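Local coordinates for OBG-type G domain-containing protein (Pyrococcus horikoshii, PDB 2E87), which binds GDP in a P-loop G domain of the Obg type and is probably a GTP-binding protein, though its cellular role is unknown, at residues 173-178 with 268-273; 252-257 with 299-304; 227-230 with 236-239. One frame throughout, in Å; residues are numbered along the deposited sequence.

Contact 1: 173-178 with 268-273; sequences AGHPNV and IHLFEE. With GDP (guanosine-5'-diphosphate), chain F.
His175 lays its imidazole flat against a methyl of Leu270, and this CH-pi contact carries most of the meeting. Leu270 CD2 stands 3.6 Å from the centroid of the His175 ring and only 10° off its normal, so the methyl sits over the middle of one face. Leu270 CB also comes to 3.6 Å from His175 CE1. A chi1 of -171° swings Leu270 CG opposite its own amide nitrogen, carrying the branch off the helix to the ring. A branched aliphatic chain suits this job, since it offers C-H groups to the ring and asks for no polar partner.

The polar bonds belong to the loop itself, which fits the P-loop (Walker A) motif and grips the beta-phosphate through backbone amides. Asn177 N gives a hydrogen bond of 2.8 Å to GDP O1B, and Val178 N a weak one of 3.1 Å to GDP O2B. Asn177 is the third residue of the type II turn His175-Val178, with the positive phi that asparagine tolerates well. At Gly174 a CB would run into Val178 CG2 and the preceding carbonyl oxygen.

Phe262 also stacks on His175. Strand 169-173 leads into the loop, helix 264-277 supplies Leu270, and neighbouring strand 249-254 touches both, Tyr252 meeting Ala173 as well as Leu270.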
ATOM      1  N   ALA A 173      -7.394  -0.907 -20.743  1.00 29.57           N
ATOM      2  CA  ALA A 173      -8.815  -0.759 -20.396  1.00 31.10           C
ATOM      3  C   ALA A 173      -9.782  -1.217 -21.509  1.00 33.63           C
ATOM      4  O   ALA A 173      -9.373  -1.507 -22.639  1.00 31.99           O
ATOM      5  CB  ALA A 173      -9.102   0.700 -20.037  1.00 24.76           C
ATOM      6  N   GLY A 174     -11.064  -1.280 -21.171  1.00 28.83           N
ATOM      7  CA  GLY A 174     -12.066  -1.685 -22.134  1.00 23.02           C
ATOM      8  C   GLY A 174     -13.033  -2.660 -21.498  1.00 32.77           C
ATOM      9  O   GLY A 174     -12.726  -3.243 -20.456  1.00 30.55           O
ATOM     10  N   HIS A 175     -14.195  -2.840 -22.129  1.00 34.26           N
ATOM     11  CA  HIS A 175     -15.223  -3.748 -21.634  1.00 34.61           C
ATOM     12  C   HIS A 175     -14.723  -5.177 -21.488  1.00 36.03           C
ATOM     13  O   HIS A 175     -13.643  -5.542 -21.963  1.00 38.10           O
ATOM     14  CB  HIS A 175     -16.434  -3.769 -22.581  1.00 38.20           C
ATOM     15  CG  HIS A 175     -17.435  -2.694 -22.314  1.00 31.93           C
ATOM     16  ND1 HIS A 175     -17.506  -1.542 -23.066  1.00 29.28           N
ATOM     17  CD2 HIS A 175     -18.399  -2.590 -21.368  1.00 27.64           C
ATOM     18  CE1 HIS A 175     -18.473  -0.773 -22.597  1.00 29.65           C
ATOM     19  NE2 HIS A 175     -19.032  -1.387 -21.565  1.00 31.35           N
ATOM     20  N   PRO A 176     -15.523  -6.020 -20.835  1.00 34.08           N
ATOM     21  CA  PRO A 176     -15.109  -7.407 -20.661  1.00 36.15           C
ATOM     22  C   PRO A 176     -15.106  -8.088 -22.013  1.00 39.97           C
ATOM     23  O   PRO A 176     -15.922  -7.765 -22.880  1.00 45.05           O
ATOM     24  CB  PRO A 176     -16.187  -7.973 -19.737  1.00 38.30           C
ATOM     25  CG  PRO A 176     -16.681  -6.736 -18.985  1.00 35.55           C
ATOM     26  CD  PRO A 176     -16.765  -5.743 -20.097  1.00 33.49           C
ATOM     27  N   ASN A 177     -14.174  -9.014 -22.191  1.00 41.35           N
ATOM     28  CA  ASN A 177     -14.047  -9.788 -23.413  1.00 35.26           C
ATOM     29  C   ASN A 177     -13.598  -9.024 -24.644  1.00 38.05           C
ATOM     30  O   ASN A 177     -13.792  -9.517 -25.758  1.00 39.18           O
ATOM     31  CB  ASN A 177     -15.366 -10.494 -23.761  1.00 43.12           C
ATOM     32  CG  ASN A 177     -16.000 -11.183 -22.577  1.00 43.62           C
ATOM     33  OD1 ASN A 177     -15.378 -12.011 -21.917  1.00 45.15           O
ATOM     34  ND2 ASN A 177     -17.254 -10.842 -22.304  1.00 41.09           N
ATOM     35  N   VAL A 178     -13.018  -7.837 -24.493  1.00 33.23           N
ATOM     36  CA  VAL A 178     -12.581  -7.136 -25.698  1.00 33.32           C
ATOM     37  C   VAL A 178     -11.161  -7.532 -26.104  1.00 32.20           C
ATOM     38  O   VAL A 178     -10.700  -7.158 -27.169  1.00 34.81           O
ATOM     39  CB  VAL A 178     -12.637  -5.595 -25.545  1.00 36.97           C
ATOM     40  CG1 VAL A 178     -14.054  -5.145 -25.286  1.00 30.35           C
ATOM     41  CG2 VAL A 178     -11.700  -5.147 -24.433  1.00 38.64           C
ATOM     42  N   ILE A 268     -18.192   3.119 -26.627  1.00 41.35           N
ATOM     43  CA  ILE A 268     -17.797   4.527 -26.736  1.00 40.92           C
ATOM     44  C   ILE A 268     -18.149   5.284 -25.444  1.00 39.47           C
ATOM     45  O   ILE A 268     -17.381   6.115 -24.972  1.00 38.55           O
ATOM     46  CB  ILE A 268     -18.470   5.228 -27.950  1.00 35.71           C
ATOM     47  CG1 ILE A 268     -17.751   4.842 -29.241  1.00 38.17           C
ATOM     48  CG2 ILE A 268     -18.416   6.735 -27.797  1.00 37.56           C
ATOM     49  CD1 ILE A 268     -18.494   5.305 -30.499  1.00 42.00           C
ATOM     50  N   HIS A 269     -19.302   4.997 -24.856  1.00 37.49           N
ATOM     51  CA  HIS A 269     -19.645   5.708 -23.634  1.00 41.98           C
ATOM     52  C   HIS A 269     -18.599   5.437 -22.579  1.00 42.45           C
ATOM     53  O   HIS A 269     -18.149   6.357 -21.896  1.00 44.18           O
ATOM     54  CB  HIS A 269     -21.021   5.290 -23.126  1.00 40.96           C
ATOM     55  CG  HIS A 269     -22.145   5.791 -23.973  1.00 51.47           C
ATOM     56  ND1 HIS A 269     -23.428   5.293 -23.879  1.00 53.75           N
ATOM     57  CD2 HIS A 269     -22.182   6.756 -24.922  1.00 49.67           C
ATOM     58  CE1 HIS A 269     -24.206   5.931 -24.735  1.00 58.01           C
ATOM     59  NE2 HIS A 269     -23.474   6.823 -25.381  1.00 57.30           N
ATOM     60  N   LEU A 270     -18.198   4.176 -22.459  1.00 39.69           N
ATOM     61  CA  LEU A 270     -17.208   3.800 -21.466  1.00 43.20           C
ATOM     62  C   LEU A 270     -15.888   4.484 -21.760  1.00 43.07           C
ATOM     63  O   LEU A 270     -15.245   5.011 -20.853  1.00 41.02           O
ATOM     64  CB  LEU A 270     -17.004   2.283 -21.433  1.00 46.97           C
ATOM     65  CG  LEU A 270     -16.141   1.817 -20.257  1.00 49.20           C
ATOM     66  CD1 LEU A 270     -16.829   2.177 -18.949  1.00 44.38           C
ATOM     67  CD2 LEU A 270     -15.915   0.318 -20.344  1.00 44.61           C
ATOM     68  N   PHE A 271     -15.482   4.483 -23.024  1.00 40.45           N
ATOM     69  CA  PHE A 271     -14.232   5.128 -23.377  1.00 41.09           C
ATOM     70  C   PHE A 271     -14.238   6.590 -22.917  1.00 42.64           C
ATOM     71  O   PHE A 271     -13.259   7.081 -22.359  1.00 42.72           O
ATOM     72  CB  PHE A 271     -14.010   5.085 -24.885  1.00 39.90           C
ATOM     73  CG  PHE A 271     -12.994   6.068 -25.357  1.00 39.41           C
ATOM     74  CD1 PHE A 271     -11.637   5.800 -25.233  1.00 36.86           C
ATOM     75  CD2 PHE A 271     -13.387   7.303 -25.846  1.00 39.70           C
ATOM     76  CE1 PHE A 271     -10.687   6.757 -25.586  1.00 34.98           C
ATOM     77  CE2 PHE A 271     -12.440   8.270 -26.201  1.00 41.58           C
ATOM     78  CZ  PHE A 271     -11.088   7.991 -26.068  1.00 38.24           C
ATOM     79  N   GLU A 272     -15.345   7.284 -23.152  1.00 40.60           N
ATOM     80  CA  GLU A 272     -15.444   8.691 -22.782  1.00 45.60           C
ATOM     81  C   GLU A 272     -15.393   8.901 -21.266  1.00 47.05           C
ATOM     82  O   GLU A 272     -14.790   9.855 -20.781  1.00 47.45           O
ATOM     83  CB  GLU A 272     -16.718   9.303 -23.371  1.00 42.55           C
ATOM     84  CG  GLU A 272     -16.833   9.072 -24.865  1.00 52.37           C
ATOM     85  CD  GLU A 272     -18.072   9.695 -25.480  1.00 56.55           C
ATOM     86  OE1 GLU A 272     -19.197   9.425 -24.984  1.00 51.65           O
ATOM     87  OE2 GLU A 272     -17.910  10.446 -26.472  1.00 58.51           O
ATOM     88  N   GLU A 273     -16.025   8.010 -20.517  1.00 45.47           N
ATOM     89  CA  GLU A 273     -16.000   8.113 -19.072  1.00 44.52           C
ATOM     90  C   GLU A 273     -14.580   7.839 -18.554  1.00 43.78           C
ATOM     91  O   GLU A 273     -14.109   8.508 -17.644  1.00 47.58           O
ATOM     92  CB  GLU A 273     -16.971   7.115 -18.457  1.00 42.63           C
ATOM     93  CG  GLU A 273     -17.377   7.493 -17.057  1.00 58.55           C
ATOM     94  CD  GLU A 273     -17.929   6.328 -16.288  1.00 62.81           C
ATOM     95  OE1 GLU A 273     -17.128   5.464 -15.888  1.00 73.47           O
ATOM     96  OE2 GLU A 273     -19.159   6.265 -16.092  1.00 73.22           O
TER
HETATM   97  PB  GDP F 400     -10.632  -9.333 -21.667  1.00 34.29           P
HETATM   98  O1B GDP F 400     -11.829  -9.835 -20.881  1.00 35.50           O
HETATM   99  O2B GDP F 400     -10.863  -7.828 -22.217  1.00 38.01           O
HETATM  100  O3B GDP F 400      -9.236  -9.696 -21.152  1.00 40.28           O
HETATM  101  O3A GDP F 400     -10.740 -10.184 -23.010  1.00 38.10           O
HETATM  102  PA  GDP F 400      -9.871 -11.462 -23.485  1.00 49.44           P
HETATM  103  O1A GDP F 400      -8.427 -11.123 -23.606  1.00 35.94           O
HETATM  104  O2A GDP F 400     -10.090 -12.665 -22.422  1.00 43.14           O
HETATM  105  O5' GDP F 400     -10.436 -11.872 -24.933  1.00 49.60           O
HETATM  106  C5' GDP F 400     -11.824 -12.236 -24.797  1.00 49.26           C
HETATM  107  C4' GDP F 400     -12.209 -13.241 -25.899  1.00 50.05           C
HETATM  108  O4' GDP F 400     -11.926 -12.653 -27.225  1.00 45.67           O
HETATM  109  C3' GDP F 400     -11.401 -14.540 -25.898  1.00 50.55           C
HETATM  110  O3' GDP F 400     -11.895 -15.874 -26.036  1.00 52.83           O
HETATM  111  C2' GDP F 400     -10.173 -14.171 -26.753  1.00 50.41           C
HETATM  112  O2' GDP F 400      -9.662 -15.390 -27.327  1.00 51.86           O
HETATM  113  C1' GDP F 400     -10.893 -13.477 -27.891  1.00 51.49           C
HETATM  114  N9  GDP F 400     -10.013 -12.595 -28.672  1.00 55.30           N
HETATM  115  C8  GDP F 400      -9.010 -11.787 -28.203  1.00 58.10           C
HETATM  116  N7  GDP F 400      -8.443 -11.149 -29.193  1.00 57.03           N
HETATM  117  C5  GDP F 400      -9.046 -11.501 -30.355  1.00 55.60           C
HETATM  118  C6  GDP F 400      -8.868 -11.145 -31.739  1.00 53.62           C
HETATM  119  O6  GDP F 400      -8.000 -10.346 -32.079  1.00 48.85           O
HETATM  120  N1  GDP F 400      -9.698 -11.723 -32.672  1.00 57.49           N
HETATM  121  C2  GDP F 400     -10.683 -12.628 -32.289  1.00 57.60           C
HETATM  122  N2  GDP F 400     -11.493 -13.188 -33.239  1.00 61.75           N
HETATM  123  N3  GDP F 400     -10.851 -12.966 -31.018  1.00 56.93           N
HETATM  124  C4  GDP F 400     -10.067 -12.433 -30.031  1.00 58.50           C

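Contact 2: 252-257 with 299-304; sequences YIFDPS and KRLEKF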
ATOM      1  N   TYR A 252      -6.657   1.799 -24.662  1.00 34.77           N
ATOM      2  CA  TYR A 252      -8.079   1.516 -24.620  1.00 33.61           C
ATOM      3  C   TYR A 252      -8.453   0.670 -25.823  1.00 37.74           C
ATOM      4  O   TYR A 252      -8.295   1.105 -26.966  1.00 32.93           O
ATOM      5  CB  TYR A 252      -8.897   2.802 -24.646  1.00 30.00           C
ATOM      6  CG  TYR A 252     -10.308   2.556 -24.205  1.00 31.17           C
ATOM      7  CD1 TYR A 252     -10.667   2.717 -22.871  1.00 32.33           C
ATOM      8  CD2 TYR A 252     -11.260   2.052 -25.092  1.00 29.48           C
ATOM      9  CE1 TYR A 252     -11.938   2.372 -22.419  1.00 35.18           C
ATOM     10  CE2 TYR A 252     -12.532   1.709 -24.652  1.00 37.20           C
ATOM     11  CZ  TYR A 252     -12.863   1.872 -23.309  1.00 37.94           C
ATOM     12  OH  TYR A 252     -14.111   1.534 -22.842  1.00 47.66           O
ATOM     13  N   ILE A 253      -8.953  -0.532 -25.559  1.00 36.38           N
ATOM     14  CA  ILE A 253      -9.339  -1.434 -26.625  1.00 36.80           C
ATOM     15  C   ILE A 253     -10.838  -1.433 -26.918  1.00 40.16           C
ATOM     16  O   ILE A 253     -11.655  -1.601 -26.010  1.00 38.72           O
ATOM     17  CB  ILE A 253      -8.959  -2.891 -26.305  1.00 34.11           C
ATOM     18  CG1 ILE A 253      -7.468  -3.005 -25.968  1.00 32.79           C
ATOM     19  CG2 ILE A 253      -9.310  -3.772 -27.493  1.00 30.88           C
ATOM     20  CD1 ILE A 253      -7.027  -4.417 -25.597  1.00 25.31           C
ATOM     21  N   PHE A 254     -11.173  -1.238 -28.192  1.00 39.87           N
ATOM     22  CA  PHE A 254     -12.551  -1.282 -28.688  1.00 41.21           C
ATOM     23  C   PHE A 254     -12.676  -2.612 -29.441  1.00 43.44           C
ATOM     24  O   PHE A 254     -11.693  -3.096 -29.999  1.00 45.87           O
ATOM     25  CB  PHE A 254     -12.832  -0.181 -29.715  1.00 38.23           C
ATOM     26  CG  PHE A 254     -13.069   1.177 -29.130  1.00 40.09           C
ATOM     27  CD1 PHE A 254     -12.054   2.129 -29.118  1.00 41.81           C
ATOM     28  CD2 PHE A 254     -14.321   1.522 -28.628  1.00 36.92           C
ATOM     29  CE1 PHE A 254     -12.285   3.404 -28.621  1.00 41.40           C
ATOM     30  CE2 PHE A 254     -14.565   2.787 -28.130  1.00 37.79           C
ATOM     31  CZ  PHE A 254     -13.548   3.733 -28.125  1.00 37.83           C
ATOM     32  N   ASP A 255     -13.876  -3.190 -29.459  1.00 41.66           N
ATOM     33  CA  ASP A 255     -14.141  -4.429 -30.195  1.00 42.45           C
ATOM     34  C   ASP A 255     -15.273  -4.118 -31.176  1.00 41.72           C
ATOM     35  O   ASP A 255     -16.448  -4.281 -30.858  1.00 38.17           O
ATOM     36  CB  ASP A 255     -14.566  -5.564 -29.251  1.00 39.41           C
ATOM     37  CG  ASP A 255     -15.062  -6.801 -30.009  1.00 44.72           C
ATOM     38  OD1 ASP A 255     -14.868  -6.856 -31.246  1.00 43.82           O
ATOM     39  OD2 ASP A 255     -15.642  -7.719 -29.378  1.00 44.35           O
ATOM     40  N   PRO A 256     -14.928  -3.666 -32.383  1.00 44.79           N
ATOM     41  CA  PRO A 256     -15.926  -3.321 -33.406  1.00 47.15           C
ATOM     42  C   PRO A 256     -16.879  -4.445 -33.809  1.00 45.87           C
ATOM     43  O   PRO A 256     -17.944  -4.184 -34.347  1.00 46.55           O
ATOM     44  CB  PRO A 256     -15.072  -2.852 -34.582  1.00 44.12           C
ATOM     45  CG  PRO A 256     -13.822  -2.375 -33.939  1.00 50.99           C
ATOM     46  CD  PRO A 256     -13.568  -3.413 -32.883  1.00 48.83           C
ATOM     47  N   SER A 257     -16.488  -5.686 -33.553  1.00 44.56           N
ATOM     48  CA  SER A 257     -17.305  -6.844 -33.900  1.00 41.50           C
ATOM     49  C   SER A 257     -18.486  -7.005 -32.930  1.00 47.94           C
ATOM     50  O   SER A 257     -19.507  -7.617 -33.258  1.00 48.98           O
ATOM     51  CB  SER A 257     -16.450  -8.107 -33.837  1.00 38.56           C
ATOM     52  OG  SER A 257     -16.424  -8.616 -32.506  1.00 42.37           O
ATOM     53  N   LYS A 299     -15.447   1.740 -39.460  1.00 90.54           N
ATOM     54  CA  LYS A 299     -15.450   3.065 -40.067  1.00 89.99           C
ATOM     55  C   LYS A 299     -15.949   4.070 -39.047  1.00 88.89           C
ATOM     56  O   LYS A 299     -15.378   5.151 -38.898  1.00 89.23           O
ATOM     57  CB  LYS A 299     -16.353   3.098 -41.306  1.00 94.18           C
ATOM     58  CG  LYS A 299     -15.766   2.413 -42.537  1.00 99.42           C
ATOM     59  CD  LYS A 299     -16.633   2.634 -43.776  1.00100.76           C
ATOM     60  CE  LYS A 299     -15.981   2.072 -45.039  1.00100.83           C
ATOM     61  NZ  LYS A 299     -16.711   2.478 -46.278  1.00 97.52           N
ATOM     62  N   ARG A 300     -17.020   3.704 -38.347  1.00 87.52           N
ATOM     63  CA  ARG A 300     -17.595   4.568 -37.329  1.00 84.45           C
ATOM     64  C   ARG A 300     -16.586   4.785 -36.212  1.00 82.24           C
ATOM     65  O   ARG A 300     -16.424   5.900 -35.717  1.00 79.64           O
ATOM     66  CB  ARG A 300     -18.869   3.950 -36.747  1.00 85.26           C
ATOM     67  CG  ARG A 300     -19.395   4.700 -35.525  1.00 86.89           C
ATOM     68  CD  ARG A 300     -19.718   6.159 -35.854  1.00 85.59           C
ATOM     69  NE  ARG A 300     -19.742   7.016 -34.669  1.00 84.31           N
ATOM     70  CZ  ARG A 300     -20.485   6.799 -33.589  1.00 83.62           C
ATOM     71  NH1 ARG A 300     -21.279   5.738 -33.529  1.00 81.09           N
ATOM     72  NH2 ARG A 300     -20.437   7.647 -32.567  1.00 81.59           N
ATOM     73  N   LEU A 301     -15.905   3.713 -35.822  1.00 80.30           N
ATOM     74  CA  LEU A 301     -14.917   3.804 -34.757  1.00 77.46           C
ATOM     75  C   LEU A 301     -13.769   4.736 -35.115  1.00 78.26           C
ATOM     76  O   LEU A 301     -13.529   5.716 -34.412  1.00 77.91           O
ATOM     77  CB  LEU A 301     -14.374   2.421 -34.402  1.00 71.93           C
ATOM     78  CG  LEU A 301     -14.727   2.002 -32.977  1.00 70.47           C
ATOM     79  CD1 LEU A 301     -14.099   0.664 -32.660  1.00 69.84           C
ATOM     80  CD2 LEU A 301     -14.233   3.056 -32.003  1.00 67.22           C
ATOM     81  N   GLU A 302     -13.058   4.441 -36.202  1.00 79.21           N
ATOM     82  CA  GLU A 302     -11.948   5.297 -36.605  1.00 79.94           C
ATOM     83  C   GLU A 302     -12.410   6.745 -36.687  1.00 81.10           C
ATOM     84  O   GLU A 302     -11.723   7.651 -36.218  1.00 85.15           O
ATOM     85  CB  GLU A 302     -11.380   4.864 -37.956  1.00 77.82           C
ATOM     86  CG  GLU A 302     -10.748   3.492 -37.942  1.00 81.55           C
ATOM     87  CD  GLU A 302      -9.560   3.395 -38.878  1.00 84.37           C
ATOM     88  OE1 GLU A 302      -8.589   4.155 -38.677  1.00 82.97           O
ATOM     89  OE2 GLU A 302      -9.593   2.563 -39.811  1.00 85.54           O
ATOM     90  N   LYS A 303     -13.585   6.954 -37.271  1.00 80.05           N
ATOM     91  CA  LYS A 303     -14.140   8.292 -37.410  1.00 78.56           C
ATOM     92  C   LYS A 303     -14.198   8.908 -36.023  1.00 76.51           C
ATOM     93  O   LYS A 303     -13.517   9.890 -35.743  1.00 75.90           O
ATOM     94  CB  LYS A 303     -15.540   8.212 -38.021  1.00 81.69           C
ATOM     95  CG  LYS A 303     -16.035   9.499 -38.676  1.00 87.36           C
ATOM     96  CD  LYS A 303     -17.272   9.220 -39.537  1.00 91.56           C
ATOM     97  CE  LYS A 303     -17.636  10.403 -40.435  1.00 93.24           C
ATOM     98  NZ  LYS A 303     -18.704  10.056 -41.429  1.00 89.14           N
ATOM     99  N   PHE A 304     -15.006   8.309 -35.156  1.00 74.67           N
ATOM    100  CA  PHE A 304     -15.164   8.771 -33.778  1.00 72.57           C
ATOM    101  C   PHE A 304     -13.827   9.033 -33.092  1.00 72.46           C
ATOM    102  O   PHE A 304     -13.626  10.084 -32.478  1.00 71.47           O
ATOM    103  CB  PHE A 304     -15.928   7.726 -32.964  1.00 69.00           C
ATOM    104  CG  PHE A 304     -15.854   7.942 -31.482  1.00 67.08           C
ATOM    105  CD1 PHE A 304     -16.587   8.949 -30.875  1.00 70.74           C
ATOM    106  CD2 PHE A 304     -15.034   7.151 -30.696  1.00 67.32           C
ATOM    107  CE1 PHE A 304     -16.505   9.163 -29.502  1.00 72.13           C
ATOM    108  CE2 PHE A 304     -14.944   7.356 -29.324  1.00 68.39           C
ATOM    109  CZ  PHE A 304     -15.681   8.364 -28.726  1.00 71.75           C
TER
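Helix 295-307 packs against the alpha/beta sheet of the G domain where its Leu301 and Phe304 meet Phe254 and Pro256, at the C-terminal end of strand 249-254 and just beyond it. All four are buried and apolar, which suits a buried helix-sheet interface. Leu301 forks over the aromatic: CD2 lies 3.5 Å from the centroid of the Phe254 ring and 8° off the normal, a CH-pi contact over the face, while CD1 fits into the corner formed by Phe254 CB and Pro256 CG, 3.3 Å from each. This tight fit goes with a chi1 of -116° for Leu301, well away from a staggered value. The opposite face of the Phe254 ring receives Tyr252 CD2 near its rim, so the ring is clamped between two side chains. Farther out, Phe254 CZ approaches Phe304 CE2 at 4.1 Å. Cutting Phe254 back to an alanine is likely to leave Leu301 CD2 without its aromatic face and open a gap between Leu301 and Tyr252. Pro256 also touches Ile287 of strand 283-287, its rigid ring suiting the abrupt turn out of the strand. That turn is an Asx turn: Asp255 OD1, whose carboxylate also forms a salt bridge with Lys289 through OD2, accepts from Ser257 N at 3.1 Å and from Ser257 OG at 2.7 Å, the hydroxyl arriving on the syn side.

Contact 3: 227-230 with 236-239; sequences RPIS and EKQA
Lys237 reaches from helix 234-241 across to Ile229 and Ser230. These two lie in the loop between strand 214-220 and that helix, which by its position after an Asp-Thr-Pro-Gly sequence probably corresponds to the switch II region of G domains. CB carries the lysine chain off the helix, and with CG anti to the backbone N (chi1 -156°) the rest runs out extended along the loop. CG then meets the methyl CG2 of Ile229 at 3.8 Å, the closest apolar approach here, with the two side chains crossing at about a right angle. The next two methylenes pass the carbonyl of the same residue: Lys237 CD is 4.1 Å from Ile229 O, and Lys237 CE is 3.8 Å from it. At the tip, Lys237 NZ comes beside Ser230, 4.1 Å from Ser230 CA and likewise 4.1 Å from Ser230 O, too far for a hydrogen bond. The ammonium instead has a long, weak ion pair with Glu234, one turn earlier in the helix.

Lysine suits the spot because its hydrocarbon stem can shield a buried isoleucine while its charged end reaches the exposed Ser230. Ile229, beta-branched, turns CG2 to the lysine, and its side chain also touches Glu277 of helix 264-277. Ser230 sends its hydroxyl to Glu273 on that helix.

No hydrogen bond or salt bridge spans the two segments, so the loop and helix meet here chiefly through van der Waals contact.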
ATOM      1  N   ARG A 227     -16.192  -1.107 -16.807  1.00 48.32           N
ATOM      2  CA  ARG A 227     -17.577  -0.777 -16.510  1.00 49.19           C
ATOM      3  C   ARG A 227     -17.698   0.655 -16.008  1.00 47.76           C
ATOM      4  O   ARG A 227     -16.739   1.228 -15.505  1.00 49.01           O
ATOM      5  CB  ARG A 227     -18.137  -1.741 -15.477  1.00 49.80           C
ATOM      6  CG  ARG A 227     -17.501  -1.631 -14.128  1.00 59.96           C
ATOM      7  CD  ARG A 227     -17.653  -2.935 -13.392  1.00 65.37           C
ATOM      8  NE  ARG A 227     -17.065  -4.025 -14.167  1.00 72.70           N
ATOM      9  CZ  ARG A 227     -16.940  -5.272 -13.729  1.00 78.38           C
ATOM     10  NH1 ARG A 227     -17.363  -5.598 -12.511  1.00 79.91           N
ATOM     11  NH2 ARG A 227     -16.393  -6.195 -14.512  1.00 78.37           N
ATOM     12  N   PRO A 228     -18.887   1.259 -16.158  1.00 52.10           N
ATOM     13  CA  PRO A 228     -19.129   2.634 -15.718  1.00 51.12           C
ATOM     14  C   PRO A 228     -18.573   2.875 -14.318  1.00 49.67           C
ATOM     15  O   PRO A 228     -18.885   2.134 -13.387  1.00 45.67           O
ATOM     16  CB  PRO A 228     -20.651   2.736 -15.762  1.00 50.29           C
ATOM     17  CG  PRO A 228     -21.000   1.866 -16.897  1.00 51.97           C
ATOM     18  CD  PRO A 228     -20.134   0.651 -16.653  1.00 51.17           C
ATOM     19  N   ILE A 229     -17.733   3.896 -14.186  1.00 52.93           N
ATOM     20  CA  ILE A 229     -17.129   4.248 -12.907  1.00 61.99           C
ATOM     21  C   ILE A 229     -18.192   4.923 -12.054  1.00 67.81           C
ATOM     22  O   ILE A 229     -18.246   4.720 -10.846  1.00 68.15           O
ATOM     23  CB  ILE A 229     -15.924   5.218 -13.096  1.00 63.31           C
ATOM     24  CG1 ILE A 229     -14.937   4.637 -14.116  1.00 62.14           C
ATOM     25  CG2 ILE A 229     -15.208   5.432 -11.767  1.00 57.04           C
ATOM     26  CD1 ILE A 229     -13.796   5.567 -14.476  1.00 60.99           C
ATOM     27  N   SER A 230     -19.046   5.712 -12.702  1.00 75.71           N
ATOM     28  CA  SER A 230     -20.128   6.430 -12.029  1.00 81.93           C
ATOM     29  C   SER A 230     -21.035   5.521 -11.205  1.00 85.43           C
ATOM     30  O   SER A 230     -21.435   5.872 -10.097  1.00 89.45           O
ATOM     31  CB  SER A 230     -20.973   7.174 -13.058  1.00 81.30           C
ATOM     32  OG  SER A 230     -20.183   8.115 -13.757  1.00 79.24           O
ATOM     33  N   GLU A 236     -14.796   2.217  -3.911  1.00 55.47           N
ATOM     34  CA  GLU A 236     -14.277   1.420  -5.015  1.00 54.01           C
ATOM     35  C   GLU A 236     -13.872   2.359  -6.129  1.00 49.51           C
ATOM     36  O   GLU A 236     -13.012   2.053  -6.942  1.00 48.78           O
ATOM     37  CB  GLU A 236     -15.318   0.409  -5.495  1.00 54.16           C
ATOM     38  CG  GLU A 236     -16.708   0.952  -5.617  1.00 65.09           C
ATOM     39  CD  GLU A 236     -17.729  -0.148  -5.788  1.00 69.75           C
ATOM     40  OE1 GLU A 236     -17.774  -1.056  -4.926  1.00 68.03           O
ATOM     41  OE2 GLU A 236     -18.492  -0.106  -6.779  1.00 75.92           O
ATOM     42  N   LYS A 237     -14.482   3.528  -6.134  1.00 44.33           N
ATOM     43  CA  LYS A 237     -14.176   4.542  -7.120  1.00 44.14           C
ATOM     44  C   LYS A 237     -12.759   5.065  -6.827  1.00 47.74           C
ATOM     45  O   LYS A 237     -11.966   5.314  -7.747  1.00 48.73           O
ATOM     46  CB  LYS A 237     -15.198   5.660  -6.979  1.00 46.09           C
ATOM     47  CG  LYS A 237     -15.449   6.525  -8.184  1.00 52.75           C
ATOM     48  CD  LYS A 237     -16.803   7.211  -7.972  1.00 60.05           C
ATOM     49  CE  LYS A 237     -17.262   8.034  -9.167  1.00 68.10           C
ATOM     50  NZ  LYS A 237     -18.635   8.596  -8.928  1.00 66.44           N
ATOM     51  N   GLN A 238     -12.450   5.236  -5.543  1.00 42.17           N
ATOM     52  CA  GLN A 238     -11.139   5.722  -5.139  1.00 41.42           C
ATOM     53  C   GLN A 238     -10.089   4.656  -5.490  1.00 40.16           C
ATOM     54  O   GLN A 238      -8.978   4.986  -5.899  1.00 39.21           O
ATOM     55  CB  GLN A 238     -11.118   6.003  -3.630  1.00 40.97           C
ATOM     56  CG  GLN A 238      -9.890   6.775  -3.111  1.00 39.51           C
ATOM     57  CD  GLN A 238      -9.707   6.653  -1.591  1.00 45.47           C
ATOM     58  OE1 GLN A 238     -10.574   6.124  -0.896  1.00 44.85           O
ATOM     59  NE2 GLN A 238      -8.577   7.147  -1.074  1.00 34.02           N
ATOM     60  N   ALA A 239     -10.456   3.385  -5.334  1.00 33.82           N
ATOM     61  CA  ALA A 239      -9.568   2.262  -5.633  1.00 40.97           C
ATOM     62  C   ALA A 239      -9.241   2.179  -7.121  1.00 42.52           C
ATOM     63  O   ALA A 239      -8.118   1.831  -7.513  1.00 40.34           O
ATOM     64  CB  ALA A 239     -10.206   0.956  -5.183  1.00 35.64           C
TER

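In the fold
Contacts 1 and 2 lie in the interior of the G domain and touch each other: strand 249-254 pairs with strand 169-173, Ala173 O lying 3.1 Å from Ile253 N, and Ile268 of helix 264-277 packs on Phe304. Both rest on a leucine methyl over an aromatic face, but contact 1 ends at the nucleotide, whereas contact 2 joins a strand end to a helix. Contact 3 is partly exposed, lies away from the GDP site and relies on a lysine stem. It touches helix 264-277 of contact 1 through Glu273, which bonds to the Ser230 hydroxyl. Contacts 2 and 3 do not touch.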